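P-nitrophenyl phosphatase (Pho2) (Archaeoglobus fulgidus, PDB 3QGM) probably acts as a metal-dependent phosphatase of the haloacid dehalogenase (HAD) superfamily, binding calcium or magnesium. Local coordinates at residues I148-D153 and P164-I169. Sequence-based numbering, arbitrary orientation.
Sequences IATNPD and PGTGMI
Thr166 reaches across to Asn151, and its side chain is worth following outward from CB. That CB packs 3.3 Å from Asn151 OD1. There the side chain forks: CG2, anti to the backbone N (the OG1 branch at chi1 -60°), lies against the backbone O of Asn151, which has no hydrogen-bond partner in the model, and faces Thr150 OG1 at 3.9 Å, whereas OG1 donates a 2.8 Å hydrogen bond to Asn151 OD1. This bond arrives tilted 24° from the carbonyl plane. A second donor, Thr150 OG1, lies in that plane, also 2.8 Å from Asn151 OD1, so two hydroxyls grip one amide oxygen. At the other end of the amide, Asn151 ND2 gives a nearly straight bond, 2.9 Å long, to the anti lone pair of Asp153 OD2, with the acceptor in the amide plane. Bonds at both ends should fix the rotation of the amide; a water bridges ND2 to Thr166 N. Asp153 OD2 also accepts a hydrogen bond from Asn48 ND2, and Ser50 OG bonds to Thr150 OG1, which ties the cluster to the loop after strand 42-47. On the backbone, Gly167 N donates to Asp153 O at 2.8 Å, and the CA atoms of Pro152 and Gly167 come within 5.1 Å. The Asp153 side chain lies about 8 Å from the calcium ion held by Asp14, Asp16 and Asp212. The contact joins the loop leaving strand 146-149 to the start of helix 167-177 across the excursion of strands 155-158 and 161-164, in a second parallel sheet domain consistent with the cap of a UmpH-like HAD phosphatase; Thr166 and Ile169 pack on strand 120-123.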
ATOM      1  N   ILE A 148       7.029  -8.576  11.666  1.00 24.24           N
ATOM      2  CA  ILE A 148       8.261  -7.840  11.668  1.00 24.95           C
ATOM      3  C   ILE A 148       8.566  -7.261  10.286  1.00 24.13           C
ATOM      4  O   ILE A 148       8.415  -7.936   9.258  1.00 25.05           O
ATOM      5  CB  ILE A 148       9.450  -8.752  12.038  1.00 25.15           C
ATOM      6  CG1 ILE A 148       9.049  -9.688  13.181  1.00 27.75           C
ATOM      7  CG2 ILE A 148      10.635  -7.861  12.444  1.00 23.51           C
ATOM      8  CD1 ILE A 148       8.930  -8.988  14.503  1.00 28.17           C
ATOM      9  N   ALA A 149       9.049  -6.047  10.260  1.00 23.58           N
ATOM     10  CA  ALA A 149       9.524  -5.457   9.006  1.00 23.94           C
ATOM     11  C   ALA A 149      11.025  -5.158   9.120  1.00 23.57           C
ATOM     12  O   ALA A 149      11.522  -4.738  10.156  1.00 23.44           O
ATOM     13  CB  ALA A 149       8.737  -4.201   8.653  1.00 23.76           C
ATOM     14  N   THR A 150      11.733  -5.397   8.029  1.00 22.92           N
ATOM     15  CA  THR A 150      13.156  -5.185   7.954  1.00 22.68           C
ATOM     16  C   THR A 150      13.521  -3.719   8.115  1.00 23.80           C
ATOM     17  O   THR A 150      14.483  -3.357   8.816  1.00 23.88           O
ATOM     18  CB  THR A 150      13.686  -5.722   6.591  1.00 23.21           C
ATOM     19  OG1 THR A 150      12.918  -5.154   5.510  1.00 24.17           O
ATOM     20  CG2 THR A 150      13.571  -7.261   6.510  1.00 19.89           C
ATOM     21  N   ASN A 151      12.743  -2.864   7.474  1.00 23.89           N
ATOM     22  CA  ASN A 151      13.041  -1.443   7.450  1.00 24.50           C
ATOM     23  C   ASN A 151      11.773  -0.656   7.050  1.00 24.61           C
ATOM     24  O   ASN A 151      10.880  -1.242   6.421  1.00 24.14           O
ATOM     25  CB  ASN A 151      14.180  -1.151   6.449  1.00 24.49           C
ATOM     26  CG  ASN A 151      13.801  -1.425   5.028  1.00 23.88           C
ATOM     27  OD1 ASN A 151      13.503  -2.568   4.667  1.00 25.07           O
ATOM     28  ND2 ASN A 151      13.899  -0.401   4.173  1.00 25.91           N
ATOM     29  N   PRO A 152      11.683   0.640   7.421  1.00 23.99           N
ATOM     30  CA  PRO A 152      10.463   1.404   7.087  1.00 24.77           C
ATOM     31  C   PRO A 152      10.482   2.213   5.809  1.00 25.06           C
ATOM     32  O   PRO A 152       9.449   2.800   5.472  1.00 26.64           O
ATOM     33  CB  PRO A 152      10.312   2.375   8.246  1.00 25.83           C
ATOM     34  CG  PRO A 152      11.786   2.575   8.772  1.00 25.87           C
ATOM     35  CD  PRO A 152      12.553   1.328   8.386  1.00 23.85           C
ATOM     36  N   ASP A 153      11.612   2.240   5.101  1.00 25.28           N
ATOM     37  CA  ASP A 153      11.848   3.214   4.061  1.00 25.42           C
ATOM     38  C   ASP A 153      10.745   3.106   2.977  1.00 26.74           C
ATOM     39  O   ASP A 153      10.405   2.027   2.513  1.00 25.46           O
ATOM     40  CB  ASP A 153      13.250   3.036   3.475  1.00 24.43           C
ATOM     41  CG  ASP A 153      14.359   3.155   4.557  1.00 26.41           C
ATOM     42  OD1 ASP A 153      14.766   4.301   4.849  1.00 29.26           O
ATOM     43  OD2 ASP A 153      14.694   2.131   5.228  1.00 26.12           O
ATOM     44  N   PRO A 164       9.509   1.976  -5.239  1.00 27.24           N
ATOM     45  CA  PRO A 164       8.974   1.633  -3.905  1.00 26.50           C
ATOM     46  C   PRO A 164      10.044   0.961  -3.027  1.00 25.79           C
ATOM     47  O   PRO A 164      10.833   0.181  -3.517  1.00 24.09           O
ATOM     48  CB  PRO A 164       7.891   0.582  -4.205  1.00 25.89           C
ATOM     49  CG  PRO A 164       7.520   0.801  -5.602  1.00 28.91           C
ATOM     50  CD  PRO A 164       8.732   1.324  -6.319  1.00 27.92           C
ATOM     51  N   GLY A 165      10.037   1.249  -1.745  1.00 25.42           N
ATOM     52  CA  GLY A 165      10.854   0.488  -0.788  1.00 25.42           C
ATOM     53  C   GLY A 165       9.913  -0.379   0.014  1.00 24.22           C
ATOM     54  O   GLY A 165       8.784  -0.566  -0.349  1.00 23.78           O
ATOM     55  N   THR A 166      10.402  -0.891   1.118  1.00 24.12           N
ATOM     56  CA  THR A 166       9.698  -1.832   1.941  1.00 24.62           C
ATOM     57  C   THR A 166       8.415  -1.237   2.524  1.00 25.74           C
ATOM     58  O   THR A 166       7.438  -1.954   2.775  1.00 24.62           O
ATOM     59  CB  THR A 166      10.612  -2.280   3.087  1.00 24.09           C
ATOM     60  OG1 THR A 166      11.783  -2.889   2.522  1.00 24.73           O
ATOM     61  CG2 THR A 166       9.849  -3.251   4.013  1.00 23.23           C
ATOM     62  N   GLY A 167       8.413   0.082   2.700  1.00 26.00           N
ATOM     63  CA  GLY A 167       7.247   0.774   3.240  1.00 26.75           C
ATOM     64  C   GLY A 167       6.023   0.667   2.353  1.00 26.57           C
ATOM     65  O   GLY A 167       4.889   0.867   2.790  1.00 25.18           O
HETATM   66  N   MSE A 168       6.241   0.334   1.094  1.00 26.43           N
HETATM   67  CA  MSE A 168       5.131   0.081   0.241  1.00 26.33           C
HETATM   68  C   MSE A 168       4.264  -1.081   0.740  1.00 25.93           C
HETATM   69  O   MSE A 168       3.006  -0.987   0.718  1.00 24.68           O
HETATM   70  CB  MSE A 168       5.570  -0.203  -1.167  1.00 27.37           C
HETATM   71  CG  MSE A 168       4.391  -0.124  -2.069  1.00 30.06           C
HETATM   72 SE   MSE A 168       3.782  -1.888  -2.348  0.60 34.70          SE
HETATM   73  CE  MSE A 168       4.956  -1.971  -3.907  1.00 26.60           C
ATOM     74  N   ILE A 169       4.921  -2.164   1.154  1.00 24.26           N
ATOM     75  CA  ILE A 169       4.212  -3.355   1.607  1.00 23.57           C
ATOM     76  C   ILE A 169       3.608  -3.008   2.985  1.00 23.66           C
ATOM     77  O   ILE A 169       2.453  -3.273   3.254  1.00 22.44           O
ATOM     78  CB  ILE A 169       5.117  -4.617   1.676  1.00 23.80           C
ATOM     79  CG1 ILE A 169       5.636  -4.984   0.266  1.00 25.75           C
ATOM     80  CG2 ILE A 169       4.342  -5.767   2.288  1.00 21.04           C
ATOM     81  CD1 ILE A 169       6.745  -5.995   0.235  1.00 23.36           C
TER
HETATM   82  O   HOH W   1      13.586  -0.167   1.081  1.00 18.71           O